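Local coordinates for protein leucyl-trna synthetase (Plasmodium falciparum, PDB 5FOC) that probably charges tRNA with leucine and, through the editing domain crystallised here, probably hydrolyses wrongly aminoacylated tRNA, at residues 138-143 with 239-244; 8-13 with 250-255; 258-263 with 294-299; 262-267 with 327-332; 173-178 with 198-203. The protein carries 2 engineered substitutions. One frame throughout, in Å; residues are numbered along the deposited sequence. Where two conformers were deposited one is given.

All five contacts lie within the editing domain of the synthetase. Contacts 1 and 2, whose centres are about 12 Å apart, belong to the large mixed sheet and touch where strand 138-141 pairs with strand 254-257; along the chain, contact 1 is nested inside the loop closed by contact 2. Past strand 254-257 the chain enters contact 3 and then the helix of contact 4. These two share Ser-262 and Thr-263, and their centres are about 11 Å apart. Contact 5, nested inside the loops of contacts 1 and 2, is centred about 38 Å from each of them. The large sheet thus lies between two peripheral regions, contacts 3 and 4 on one side of the chain's centre and contact 5 on the other.

Contact 1: 138-143 with 239-244; sequences YTFINP and YILPMT
The carbonyl oxygen of Thr-139 takes the N-H of Leu-241 almost along the C=O axis (Leu-241 N to Thr-139 O 2.8 Å). More weakly, it takes a CA-H...O contact from Ile-240, Ile-240 CA lying 3.2 Å from Thr-139 O. Thr-139 N in turn donates to Tyr-239 O, Ile-141 N to Leu-241 O and Met-243 N to Ile-141 O, which gives a parallel ladder that runs one residue past strand 238-242. On one face of the sheet, Leu-241 lays CD1 over the Tyr-138 ring, 3.7 Å from its centroid but toward the rim. Beside it the Met-243 chain, with CG anti to the backbone N (chi1 176°), bends at its thioether and brings CE over the Phe-140 ring, 3.9 Å from its centroid, as a CH-pi contact, while SD, lying obliquely, makes the Met-aromatic contact. On the other face, Ile-141 CG2 and Ile-240 CG2 press together at 3.4 Å, tighter than usual, and Pro-143 CG meets Pro-242 CB at 3.6 Å. The hydroxyl of Tyr-138 is held by Gln-289 and Asn-292. Strand 138-141 lies between strands 238-242 and 254-257; helix 263-274 covers the aromatic face, while Phe-123 of strand 120-127 packs on both isoleucines opposite.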
# COMPACT_ATOMS: atom_id res chain seq x y z
N TYR A 138 5.55 7.50 3.59
CA TYR A 138 4.69 7.63 2.46
C TYR A 138 4.14 6.26 2.08
O TYR A 138 4.51 5.24 2.73
CB TYR A 138 5.41 8.26 1.25
CG TYR A 138 5.81 9.67 1.53
CD1 TYR A 138 4.88 10.66 1.37
CD2 TYR A 138 7.06 10.00 2.00
CE1 TYR A 138 5.21 11.97 1.65
CE2 TYR A 138 7.42 11.32 2.26
CZ TYR A 138 6.45 12.30 2.12
OH TYR A 138 6.81 13.64 2.44
N THR A 139 3.22 6.27 1.14
CA THR A 139 2.70 5.05 0.53
C THR A 139 2.92 5.16 -0.97
O THR A 139 2.54 6.12 -1.60
CB THR A 139 1.19 4.90 0.86
OG1 THR A 139 1.03 4.73 2.27
CG2 THR A 139 0.55 3.78 0.05
N PHE A 140 3.56 4.17 -1.58
CA PHE A 140 3.79 4.21 -3.00
C PHE A 140 2.81 3.35 -3.80
O PHE A 140 2.39 2.26 -3.34
CB PHE A 140 5.18 3.69 -3.39
CG PHE A 140 6.34 4.53 -2.96
CD1 PHE A 140 6.49 5.86 -3.38
CD2 PHE A 140 7.39 3.94 -2.25
CE1 PHE A 140 7.65 6.58 -3.04
CE2 PHE A 140 8.53 4.64 -1.92
CZ PHE A 140 8.65 5.98 -2.30
N ILE A 141 2.44 3.89 -4.96
CA ILE A 141 1.53 3.25 -5.91
C ILE A 141 2.04 3.46 -7.31
O ILE A 141 2.80 4.40 -7.57
CB ILE A 141 0.09 3.80 -5.73
CG1 ILE A 141 -0.95 2.89 -6.30
CG2 ILE A 141 -0.05 5.20 -6.31
CD1 ILE A 141 -2.38 3.20 -5.87
N ASN A 142 1.72 2.53 -8.23
CA ASN A 142 2.12 2.75 -9.59
C ASN A 142 1.11 3.65 -10.28
O ASN A 142 -0.02 3.24 -10.43
CB ASN A 142 2.28 1.42 -10.34
CG ASN A 142 2.88 1.58 -11.72
OD1 ASN A 142 2.62 2.53 -12.44
ND2 ASN A 142 3.70 0.62 -12.10
N PRO A 143 1.50 4.89 -10.65
CA PRO A 143 0.50 5.86 -11.15
C PRO A 143 -0.11 5.50 -12.51
O PRO A 143 -1.21 5.91 -12.85
CB PRO A 143 1.32 7.16 -11.24
CG PRO A 143 2.72 6.69 -11.52
CD PRO A 143 2.86 5.45 -10.70
N TYR A 239 1.35 10.35 2.69
CA TYR A 239 0.74 10.69 1.43
C TYR A 239 1.06 9.59 0.44
O TYR A 239 2.18 9.02 0.49
CB TYR A 239 1.22 12.05 0.94
CG TYR A 239 0.88 13.13 1.96
CD1 TYR A 239 -0.42 13.44 2.25
CD2 TYR A 239 1.89 13.74 2.68
CE1 TYR A 239 -0.70 14.41 3.23
CE2 TYR A 239 1.60 14.74 3.63
CZ TYR A 239 0.31 15.00 3.91
OH TYR A 239 0.04 15.99 4.86
N ILE A 240 0.14 9.41 -0.49
CA ILE A 240 0.39 8.48 -1.63
C ILE A 240 1.28 9.18 -2.64
O ILE A 240 0.92 10.25 -3.17
CB ILE A 240 -0.88 7.96 -2.26
CG1 ILE A 240 -1.64 7.14 -1.25
CG2 ILE A 240 -0.55 7.07 -3.48
CD1 ILE A 240 -2.97 6.58 -1.66
N LEU A 241 2.40 8.54 -3.02
CA LEU A 241 3.32 9.04 -3.99
C LEU A 241 3.51 8.06 -5.16
O LEU A 241 3.32 6.88 -4.93
CB LEU A 241 4.68 9.30 -3.37
CG LEU A 241 4.85 10.32 -2.24
CD1 LEU A 241 6.31 10.39 -1.86
CD2 LEU A 241 4.38 11.67 -2.72
N PRO A 242 3.84 8.55 -6.33
CA PRO A 242 4.00 7.66 -7.50
C PRO A 242 5.38 7.00 -7.58
O PRO A 242 6.39 7.65 -7.45
CB PRO A 242 3.78 8.59 -8.66
CG PRO A 242 4.34 9.89 -8.19
CD PRO A 242 3.95 9.98 -6.73
N MET A 243 5.36 5.68 -7.84
CA MET A 243 6.59 4.91 -8.06
C MET A 243 6.33 4.03 -9.26
O MET A 243 5.58 3.06 -9.17
CB MET A 243 6.94 4.13 -6.82
CG MET A 243 8.18 3.21 -6.96
SD MET A 243 8.49 2.19 -5.49
CE MET A 243 9.91 2.97 -4.75
N THR A 244 6.89 4.42 -10.42
CA THR A 244 6.62 3.73 -11.70
C THR A 244 7.29 2.39 -11.81
O THR A 244 6.97 1.66 -12.74
CB THR A 244 7.04 4.57 -12.91
OG1 THR A 244 8.46 4.86 -12.87
CG2 THR A 244 6.22 5.84 -12.93

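Contact 2: 8-13 with 250-255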
# COMPACT_ATOMS: atom_id res chain seq x y z
N TYR A 8 4.73 -12.49 1.81
CA TYR A 8 4.70 -11.03 2.00
C TYR A 8 3.90 -10.76 3.24
O TYR A 8 3.00 -11.54 3.61
CB TYR A 8 4.05 -10.35 0.80
CG TYR A 8 4.78 -10.53 -0.50
CD1 TYR A 8 4.60 -11.71 -1.26
CD2 TYR A 8 5.76 -9.65 -0.91
CE1 TYR A 8 5.30 -11.89 -2.44
CE2 TYR A 8 6.45 -9.80 -2.09
CZ TYR A 8 6.24 -10.98 -2.84
OH TYR A 8 6.94 -11.09 -3.99
N THR A 9 4.14 -9.58 3.86
CA THR A 9 3.28 -9.10 4.93
C THR A 9 2.50 -7.94 4.31
O THR A 9 3.08 -7.09 3.70
CB THR A 9 4.05 -8.63 6.16
OG1 THR A 9 4.87 -9.68 6.65
CG2 THR A 9 3.07 -8.24 7.27
N LEU A 10 1.20 -8.09 4.30
CA LEU A 10 0.31 -6.99 3.90
C LEU A 10 -0.07 -6.18 5.13
O LEU A 10 -0.46 -6.71 6.16
CB LEU A 10 -0.96 -7.51 3.21
CG LEU A 10 -0.77 -8.51 2.07
CD1 LEU A 10 -2.12 -8.81 1.44
CD2 LEU A 10 0.25 -8.03 1.07
N ILE A 11 0.10 -4.86 5.01
CA ILE A 11 -0.23 -3.92 6.08
C ILE A 11 -1.45 -3.14 5.64
O ILE A 11 -1.54 -2.72 4.49
CB ILE A 11 0.98 -3.00 6.35
CG1 ILE A 11 2.18 -3.87 6.85
CG2 ILE A 11 0.65 -1.93 7.39
CD1 ILE A 11 3.48 -3.12 7.04
N LYS A 12 -2.39 -2.98 6.59
CA LYS A 12 -3.60 -2.17 6.36
C LYS A 12 -3.23 -0.70 6.35
O LYS A 12 -2.77 -0.20 7.34
CB LYS A 12 -4.65 -2.46 7.39
CG LYS A 12 -5.29 -3.83 7.21
CD LYS A 12 -6.15 -4.21 8.37
CE LYS A 12 -6.80 -5.57 8.27
NZ LYS A 12 -7.52 -5.83 9.52
N ILE A 13 -3.35 -0.09 5.19
CA ILE A 13 -3.02 1.31 5.02
C ILE A 13 -4.37 2.05 4.86
O ILE A 13 -4.98 2.06 3.82
CB ILE A 13 -2.06 1.55 3.82
CG1 ILE A 13 -0.70 0.89 4.07
CG2 ILE A 13 -1.83 3.03 3.58
CD1 ILE A 13 0.24 0.96 2.89
N ILE A 250 3.67 -8.50 -8.91
CA ILE A 250 4.20 -8.81 -7.60
C ILE A 250 3.18 -8.33 -6.55
O ILE A 250 2.85 -7.10 -6.50
CB ILE A 250 5.55 -8.13 -7.37
CG1 ILE A 250 6.62 -8.65 -8.36
CG2 ILE A 250 5.99 -8.25 -5.90
CD1 ILE A 250 6.86 -10.10 -8.21
N SER A 251 2.65 -9.25 -5.76
CA SER A 251 1.78 -8.95 -4.63
C SER A 251 0.66 -7.97 -5.03
O SER A 251 0.02 -8.10 -6.06
CB SER A 251 2.65 -8.47 -3.46
OG SER A 251 1.94 -8.43 -2.25
N THR A 252 0.42 -6.96 -4.16
CA THR A 252 -0.70 -6.05 -4.37
C THR A 252 -0.40 -4.74 -5.11
O THR A 252 -1.36 -3.99 -5.40
CB THR A 252 -1.24 -5.57 -2.97
OG1 THR A 252 -0.17 -4.96 -2.26
CG2 THR A 252 -1.72 -6.74 -2.16
N GLY A 253 0.87 -4.45 -5.35
CA GLY A 253 1.29 -3.37 -6.21
C GLY A 253 1.15 -2.06 -5.39
O GLY A 253 1.18 -1.01 -6.02
N ILE A 254 1.15 -2.16 -4.08
CA ILE A 254 1.15 -0.94 -3.18
C ILE A 254 2.24 -1.24 -2.17
O ILE A 254 2.23 -2.32 -1.54
CB ILE A 254 -0.18 -0.81 -2.48
CG1 ILE A 254 -1.28 -0.63 -3.52
CG2 ILE A 254 -0.12 0.44 -1.55
CD1 ILE A 254 -2.68 -1.03 -3.14
N VAL A 255 3.18 -0.33 -2.00
CA VAL A 255 4.21 -0.54 -1.04
C VAL A 255 4.41 0.61 -0.05
O VAL A 255 4.34 1.76 -0.45
CB VAL A 255 5.53 -0.89 -1.72
CG1 VAL A 255 5.38 -2.19 -2.54
CG2 VAL A 255 6.02 0.19 -2.59
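A type II' beta turn from Ile-250 to Gly-253 leads into strand 254-257, and its first corner residue, Ser-251, sets its side chain over the ring of Tyr-8 in strand 7-15. Ser-251 CB stands above the middle of the ring, 4.1 Å from the centroid and only 6° off the normal, a CH-pi contact. Ser-251 OG lies over the same face nearer the CG end, and is also 3.7 Å from Leu-10 CD2. At the far end of the ring, Ile-250 crosses at about a right angle and brings CG2 to 3.6 Å from Tyr-8 OH. With CG anti to the carbonyl carbon (chi1 -50°), Leu-10 extends CD2 to the turn's second corner, meeting Thr-252 CG2 at 4.0 Å. Further along, Ile-13 CD1 touches Ile-254 CG2 more loosely, at 4.5 Å. The two hydroxyls of the turn are engaged elsewhere: Ser-251 OG bonds Ser-126 OG, and Thr-252 OG1 bonds Leu-124 O. Strand 7-15 is paired with strands 120-127 and 369-373, whose Ser-126 and Tyr-372 pack on both Tyr-8 and the turn, while Thr-139 of strand 138-141 touches both Ile-13 and Ile-254.

Contact 3: 258-263 with 294-299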
# COMPACT_ATOMS: atom_id res chain seq x y z
N VAL A 258 9.56 3.42 3.24
CA VAL A 258 10.39 3.63 4.42
C VAL A 258 11.72 4.13 3.96
O VAL A 258 12.67 3.35 3.82
CB VAL A 258 10.57 2.38 5.32
CG1 VAL A 258 11.28 2.73 6.63
CG2 VAL A 258 9.24 1.76 5.61
N SER A 259 11.85 5.43 3.75
CA SER A 259 13.01 5.98 3.06
C SER A 259 14.32 5.89 3.84
O SER A 259 15.40 5.88 3.24
CB SER A 259 12.76 7.38 2.54
OG SER A 259 12.42 8.22 3.64
N SER A 260 14.23 5.74 5.15
CA SER A 260 15.41 5.56 5.98
C SER A 260 16.08 4.23 5.76
O SER A 260 17.27 4.18 5.85
CB SER A 260 15.06 5.67 7.47
OG SER A 260 13.99 4.84 7.83
N ASP A 261 15.26 3.20 5.54
CA ASP A 261 15.74 1.81 5.62
C ASP A 261 15.74 1.06 4.32
O ASP A 261 16.17 -0.16 4.30
CB ASP A 261 14.87 1.08 6.60
CG ASP A 261 15.01 1.63 8.03
OD1 ASP A 261 16.10 2.14 8.39
OD2 ASP A 261 14.05 1.46 8.80
N SER A 262 15.34 1.71 3.24
CA SER A 262 15.28 1.09 1.92
C SER A 262 15.87 2.03 0.89
O SER A 262 15.47 3.19 0.80
CB SER A 262 13.86 0.75 1.54
OG SER A 262 13.71 0.64 0.13
N THR A 263 16.85 1.56 0.13
CA THR A 263 17.52 2.38 -0.87
C THR A 263 16.59 2.73 -2.03
O THR A 263 16.68 3.84 -2.55
CB THR A 263 18.82 1.75 -1.35
OG1 THR A 263 19.70 1.62 -0.23
CG2 THR A 263 19.49 2.61 -2.39
N SER A 294 11.35 9.77 7.82
CA SER A 294 11.23 8.34 8.09
C SER A 294 12.16 7.96 9.23
O SER A 294 13.36 8.12 9.09
CB SER A 294 11.66 7.64 6.84
OG SER A 294 11.73 6.21 7.09
N GLU A 295 11.62 7.52 10.36
CA GLU A 295 12.41 7.18 11.51
C GLU A 295 13.09 5.82 11.18
O GLU A 295 12.39 4.89 10.92
CB GLU A 295 11.55 7.01 12.74
CG GLU A 295 12.33 6.78 14.02
CD GLU A 295 13.00 8.03 14.54
OE1 GLU A 295 12.36 9.13 14.53
OE2 GLU A 295 14.18 7.90 14.94
N SER A 296 14.40 5.80 11.18
CA SER A 296 15.17 4.57 10.84
C SER A 296 14.94 3.53 11.93
O SER A 296 15.04 3.81 13.15
CB SER A 296 16.64 4.89 10.71
OG SER A 296 17.35 3.75 10.21
N CYS A 297 14.60 2.32 11.49
CA CYS A 297 14.28 1.19 12.37
C CYS A 297 15.45 0.19 12.53
O CYS A 297 15.39 -0.59 13.45
CB CYS A 297 13.05 0.42 11.85
SG CYS A 297 11.57 1.49 11.84
N ILE A 298 16.48 0.36 11.72
CA ILE A 298 17.54 -0.68 11.60
C ILE A 298 18.90 -0.01 11.52
O ILE A 298 19.14 0.83 10.65
CB ILE A 298 17.37 -1.59 10.35
CG1 ILE A 298 16.05 -2.36 10.40
CG2 ILE A 298 18.50 -2.66 10.30
CD1 ILE A 298 15.65 -3.05 9.12
N GLU A 299 19.82 -0.45 12.39
CA GLU A 299 21.20 -0.01 12.31
C GLU A 299 22.09 -1.20 11.91
O GLU A 299 21.84 -2.35 12.28
CB GLU A 299 21.69 0.60 13.61
CG GLU A 299 21.73 -0.30 14.83
CD GLU A 299 22.49 0.34 15.97
OE1 GLU A 299 22.87 1.53 15.86
OE2 GLU A 299 22.68 -0.34 17.00
O HOH W 1 18.71 1.58 8.15
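Asp-261 makes the carboxylate bonds, turning its two oxygens toward Ser-296 and Cys-297. Asp-261 OD1 accepts from Ser-296 OG at 2.7 Å, and OD2 accepts from Cys-297 N at 2.9 Å with an N-H...O angle of 161°; each oxygen uses its syn lone pair. A chi1 of -65° sets the carboxylate beside the backbone N and across from the carbonyl carbon, which swings the group over to the second segment. A water extends this set, donating to Asp-261 OD1 at 2.7 Å and to Ile-298 O at 2.6 Å, so the carboxylate is linked to the start of strand 298-299 as well.

Hydroxyl bonds form a second group around Ser-294. Its OG accepts from Ser-260 N at 3.2 Å and lies 2.7 Å from Ser-260 OG, while Gly-135 O is a further hydrogen-bonding partner of the same oxygen. Ser-260 OG sits between its own backbone N and carbonyl carbon (chi1 51°), a position that also brings it close to Ser-296 CA.

Van der Waals contact is slight and fills the sides: Val-258 CG1 reaches Ser-294 OG at 3.5 Å, and Ser-260 CB faces Ser-296 CB at 3.7 Å. Beyond the pair, Ser-259 OG bonds Asn-137 ND2, Ser-296 OG also bonds Asn-306 N, and Ser-260 has a backbone bond to Gly-308.

The loop between strand 254-257 and helix 263-274 is therefore fastened chiefly by polar groups. With Ser-296, Cys-297 and the water all donating to it, the buried carboxylate of Asp-261 has its position and rotation fixed from both oxygens.

Contact 4: 262-267 with 327-332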
# COMPACT_ATOMS: atom_id res chain seq x y z
N SER A 262 15.34 1.71 3.24
CA SER A 262 15.28 1.09 1.92
C SER A 262 15.87 2.03 0.89
O SER A 262 15.47 3.19 0.80
CB SER A 262 13.86 0.75 1.54
OG SER A 262 13.71 0.64 0.13
N THR A 263 16.85 1.56 0.13
CA THR A 263 17.52 2.38 -0.87
C THR A 263 16.59 2.73 -2.03
O THR A 263 16.68 3.84 -2.55
CB THR A 263 18.82 1.75 -1.35
OG1 THR A 263 19.70 1.62 -0.23
CG2 THR A 263 19.49 2.61 -2.39
N ASP A 264 15.71 1.82 -2.43
CA ASP A 264 14.81 2.13 -3.53
C ASP A 264 13.81 3.21 -3.08
O ASP A 264 13.58 4.17 -3.84
CB ASP A 264 14.08 0.93 -4.14
CG ASP A 264 13.42 0.05 -3.16
OD1 ASP A 264 13.84 -0.03 -1.98
OD2 ASP A 264 12.47 -0.63 -3.59
N ASP A 265 13.32 3.08 -1.85
CA ASP A 265 12.35 4.07 -1.29
C ASP A 265 13.04 5.40 -1.19
O ASP A 265 12.49 6.42 -1.63
CB ASP A 265 11.88 3.63 0.10
CG ASP A 265 11.01 2.36 0.05
OD1 ASP A 265 10.77 1.84 -1.09
OD2 ASP A 265 10.60 1.85 1.11
N TYR A 266 14.24 5.40 -0.64
CA TYR A 266 15.04 6.62 -0.56
C TYR A 266 15.20 7.28 -1.93
O TYR A 266 15.04 8.51 -2.09
CB TYR A 266 16.42 6.34 0.04
CG TYR A 266 17.17 7.60 0.28
CD1 TYR A 266 17.00 8.29 1.47
CD2 TYR A 266 17.99 8.17 -0.69
CE1 TYR A 266 17.64 9.52 1.69
CE2 TYR A 266 18.63 9.40 -0.48
CZ TYR A 266 18.46 10.07 0.72
OH TYR A 266 19.08 11.27 0.95
N ALA A 267 15.59 6.46 -2.91
CA ALA A 267 15.84 6.93 -4.27
C ALA A 267 14.63 7.61 -4.87
O ALA A 267 14.75 8.67 -5.50
CB ALA A 267 16.26 5.77 -5.16
N LYS A 327 19.75 -5.10 -7.54
CA LYS A 327 20.85 -5.80 -6.82
C LYS A 327 21.17 -5.14 -5.46
O LYS A 327 21.33 -5.83 -4.45
CB LYS A 327 22.14 -5.83 -7.66
CG LYS A 327 23.18 -6.82 -7.15
CD LYS A 327 24.56 -6.20 -7.01
CE LYS A 327 25.56 -7.14 -6.35
NZ LYS A 327 26.65 -6.38 -5.67
N ILE A 328 21.23 -3.81 -5.45
CA ILE A 328 21.48 -3.08 -4.20
C ILE A 328 20.39 -3.40 -3.15
O ILE A 328 20.67 -3.56 -1.95
CB ILE A 328 21.57 -1.55 -4.45
CG1 ILE A 328 22.82 -1.21 -5.27
CG2 ILE A 328 21.55 -0.76 -3.15
CD1 ILE A 328 22.84 0.21 -5.81
N LYS A 329 19.14 -3.45 -3.62
CA LYS A 329 17.97 -3.79 -2.80
C LYS A 329 18.08 -5.23 -2.23
O LYS A 329 17.81 -5.46 -1.05
CB LYS A 329 16.70 -3.65 -3.66
CG LYS A 329 15.38 -3.97 -2.96
CD LYS A 329 14.19 -3.73 -3.89
CE LYS A 329 12.89 -4.17 -3.24
NZ LYS A 329 11.75 -4.14 -4.20
N GLU A 330 18.48 -6.17 -3.07
CA GLU A 330 18.64 -7.55 -2.64
C GLU A 330 19.78 -7.72 -1.61
O GLU A 330 19.58 -8.37 -0.58
CB GLU A 330 18.79 -8.48 -3.88
CG GLU A 330 17.48 -8.60 -4.67
CD GLU A 330 17.61 -9.11 -6.11
OE1 GLU A 330 18.74 -9.26 -6.62
OE2 GLU A 330 16.56 -9.35 -6.75
N VAL A 331 20.94 -7.11 -1.88
CA VAL A 331 22.09 -7.12 -0.98
C VAL A 331 21.80 -6.47 0.38
O VAL A 331 22.16 -7.01 1.43
CB VAL A 331 23.31 -6.43 -1.64
CG1 VAL A 331 24.47 -6.21 -0.67
CG2 VAL A 331 23.80 -7.26 -2.83
N LEU A 332 21.15 -5.30 0.35
CA LEU A 332 20.79 -4.60 1.59
C LEU A 332 19.75 -5.39 2.40
O LEU A 332 19.85 -5.48 3.62
CB LEU A 332 20.29 -3.18 1.31
CG LEU A 332 19.84 -2.38 2.53
CD1 LEU A 332 21.01 -2.10 3.44
CD2 LEU A 332 19.16 -1.08 2.07
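Thr-263 and Asp-264, in the first turn of helix 263-274, pack against Ile-328, Lys-329 and Leu-332 of helix 325-339. This is a helix-helix contact made by one helix end against the flank of another; the short axes stay 10.1 Å apart at closest, with their directions 134° apart. Ile-328 and Leu-332, one turn apart, receive the threonine between them. The Ile-328 side chain crosses that of Thr-263 at about a right angle, its CG2 4.0 Å from Thr-263 CG2, and Leu-332 CD2 comes obliquely to 3.6 Å from Thr-263 OG1. The threonine hydroxyl meets this methyl while its hydrogen bond goes to Gly-308 O. Next to this apolar patch, Lys-329 stretches its fully extended chain past Asp-264, its CD 3.6 Å from Asp-264 OD2, so the carboxylate lies against the aliphatic part of the lysine as well as near its ammonium group.

In the next shell, helix 307-314 lines both partners: Tyr-311 touches Thr-263 and Leu-332. Asp-265, on another side of the first turn, accepts from Val-258 N through OD2 and so ties the helix start to the preceding loop. The helical bond from Leu-332 N to Ile-328 O, 2.9 Å long, joins the two residues that flank Thr-263. At the more open margin, Lys-329 NZ stops 3.6 Å from Asp-264 OD2, a salt bridge that is long.

Contact 5: 173-178 with 198-203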
# COMPACT_ATOMS: atom_id res chain seq x y z
N GLU A 173 -25.20 -9.39 -1.90
CA GLU A 173 -25.82 -8.95 -0.67
C GLU A 173 -25.04 -9.46 0.53
O GLU A 173 -24.73 -8.67 1.44
CB GLU A 173 -27.27 -9.39 -0.63
CG GLU A 173 -28.08 -8.81 0.49
CD GLU A 173 -29.56 -8.88 0.18
OE1 GLU A 173 -29.98 -8.30 -0.85
OE2 GLU A 173 -30.30 -9.53 0.95
N GLU A 174 -24.68 -10.76 0.50
CA GLU A 174 -23.89 -11.35 1.57
C GLU A 174 -22.54 -10.64 1.74
O GLU A 174 -22.13 -10.41 2.86
CB GLU A 174 -23.69 -12.86 1.37
CG GLU A 174 -24.96 -13.64 1.65
CD GLU A 174 -24.87 -15.09 1.21
OE1 GLU A 174 -23.92 -15.47 0.45
OE2 GLU A 174 -25.78 -15.84 1.64
N ILE A 175 -21.88 -10.29 0.65
CA ILE A 175 -20.58 -9.57 0.71
C ILE A 175 -20.74 -8.19 1.36
O ILE A 175 -19.97 -7.82 2.27
CB ILE A 175 -19.93 -9.42 -0.68
CG1 ILE A 175 -19.59 -10.83 -1.21
CG2 ILE A 175 -18.65 -8.58 -0.66
CD1 ILE A 175 -19.19 -10.89 -2.67
N ILE A 176 -21.78 -7.51 0.95
CA ILE A 176 -22.06 -6.19 1.50
C ILE A 176 -22.35 -6.30 3.00
O ILE A 176 -21.94 -5.42 3.79
CB ILE A 176 -23.20 -5.52 0.70
CG1 ILE A 176 -22.75 -5.17 -0.73
CG2 ILE A 176 -23.58 -4.20 1.34
CD1 ILE A 176 -23.89 -4.80 -1.68
N ASN A 177 -23.10 -7.33 3.40
CA ASN A 177 -23.44 -7.54 4.80
C ASN A 177 -22.37 -8.14 5.70
O ASN A 177 -22.52 -8.14 6.94
CB ASN A 177 -24.71 -8.38 4.89
CG ASN A 177 -25.91 -7.68 4.27
OD1 ASN A 177 -25.93 -6.47 4.21
ND2 ASN A 177 -26.90 -8.44 3.80
N SER A 178 -21.30 -8.67 5.09
CA SER A 178 -20.33 -9.40 5.87
C SER A 178 -18.90 -8.85 5.86
O SER A 178 -18.10 -9.18 6.75
CB SER A 178 -20.30 -10.83 5.40
OG SER A 178 -21.58 -11.43 5.39
N ILE A 198 -9.00 -13.51 2.58
CA ILE A 198 -9.02 -12.06 2.83
C ILE A 198 -10.19 -11.41 2.10
O ILE A 198 -10.75 -10.44 2.60
CB ILE A 198 -7.68 -11.41 2.44
CG1 ILE A 198 -6.56 -12.08 3.26
CG2 ILE A 198 -7.72 -9.87 2.65
CD1 ILE A 198 -5.14 -11.76 2.83
N ILE A 199 -10.53 -11.88 0.91
CA ILE A 199 -11.72 -11.41 0.20
C ILE A 199 -12.56 -12.61 -0.21
O ILE A 199 -11.98 -13.70 -0.33
CB ILE A 199 -11.38 -10.53 -1.01
CG1 ILE A 199 -10.79 -11.36 -2.18
CG2 ILE A 199 -10.42 -9.40 -0.62
CD1 ILE A 199 -10.55 -10.55 -3.44
N PRO A 200 -13.85 -12.45 -0.45
CA PRO A 200 -14.71 -13.49 -0.94
C PRO A 200 -14.73 -13.55 -2.45
O PRO A 200 -14.26 -12.63 -3.12
CB PRO A 200 -16.07 -13.09 -0.44
CG PRO A 200 -16.01 -11.61 -0.44
CD PRO A 200 -14.63 -11.23 -0.06
N LEU A 201 -15.24 -14.67 -2.94
CA LEU A 201 -15.63 -14.85 -4.35
C LEU A 201 -17.13 -14.62 -4.46
O LEU A 201 -17.86 -14.90 -3.53
CB LEU A 201 -15.26 -16.25 -4.85
CG LEU A 201 -13.80 -16.65 -5.01
CD1 LEU A 201 -13.69 -18.12 -5.42
CD2 LEU A 201 -13.18 -15.69 -6.02
N LEU A 202 -17.57 -14.08 -5.59
CA LEU A 202 -18.94 -13.73 -5.86
C LEU A 202 -19.64 -14.88 -6.58
O LEU A 202 -19.05 -15.52 -7.44
CB LEU A 202 -18.97 -12.46 -6.71
CG LEU A 202 -20.27 -11.94 -7.30
CD1 LEU A 202 -21.18 -11.36 -6.24
CD2 LEU A 202 -19.99 -10.93 -8.41
N LYS A 203 -20.88 -15.20 -6.21
CA LYS A 203 -21.71 -16.14 -7.02
C LYS A 203 -22.94 -15.42 -7.56
O LYS A 203 -23.29 -14.34 -7.03
CB LYS A 203 -22.13 -17.36 -6.20
CG LYS A 203 -23.06 -17.09 -5.03
CD LYS A 203 -23.49 -18.41 -4.40
CE LYS A 203 -24.06 -18.18 -3.01
NZ LYS A 203 -24.64 -19.42 -2.41
O HOH W 2 -23.22 -18.08 0.08
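Ile-175, in helix 172-178, lies obliquely against the ring of Pro-200, which presents its CG atom to the isoleucine. Pro-200 CG is 3.7 Å from Ile-175 CG1 and 4.0 Å from both CG2 and CD1, so the proline corner fits against three carbons of the branched side chain at once. The isoleucine chain runs on past the ring: CG1 leaves on the side of the backbone N (chi1 -64°) and the chain continues extended, which carries CD1 toward strand 201-202. There Leu-202 crosses it at about a right angle, and the two CD1 methyls, of Ile-175 and Leu-202, stand 4.1 Å apart. Met-170 of strand 169-170 touches both Ile-175 and Pro-200, and Leu-151 and Phe-213 also pack on the isoleucine, so Ile-175 and Pro-200 are buried, while Leu-202 stays partly exposed.

The polar margin is arranged differently. The charged ends of Glu-174 and Lys-203 lie near each other without meeting, Glu-174 OE1 and Lys-203 NZ being 4.9 Å apart. A water fills the interval: it donates to Glu-174 OE1 at 2.7 Å, and Lys-203 NZ gives it a weak bond of 3.2 Å. The same carboxylate oxygen also accepts from Thr-171 N, just before the helix, and this direct bond is stronger than the weak water-borne link to the lysine.

Helix 172-178 thus packs on the short parallel pair of strands 169-170 and 201-202. The arrangement is a short helix packed by an apolar residue on a small two-stranded parallel sheet, with charged residues at the border.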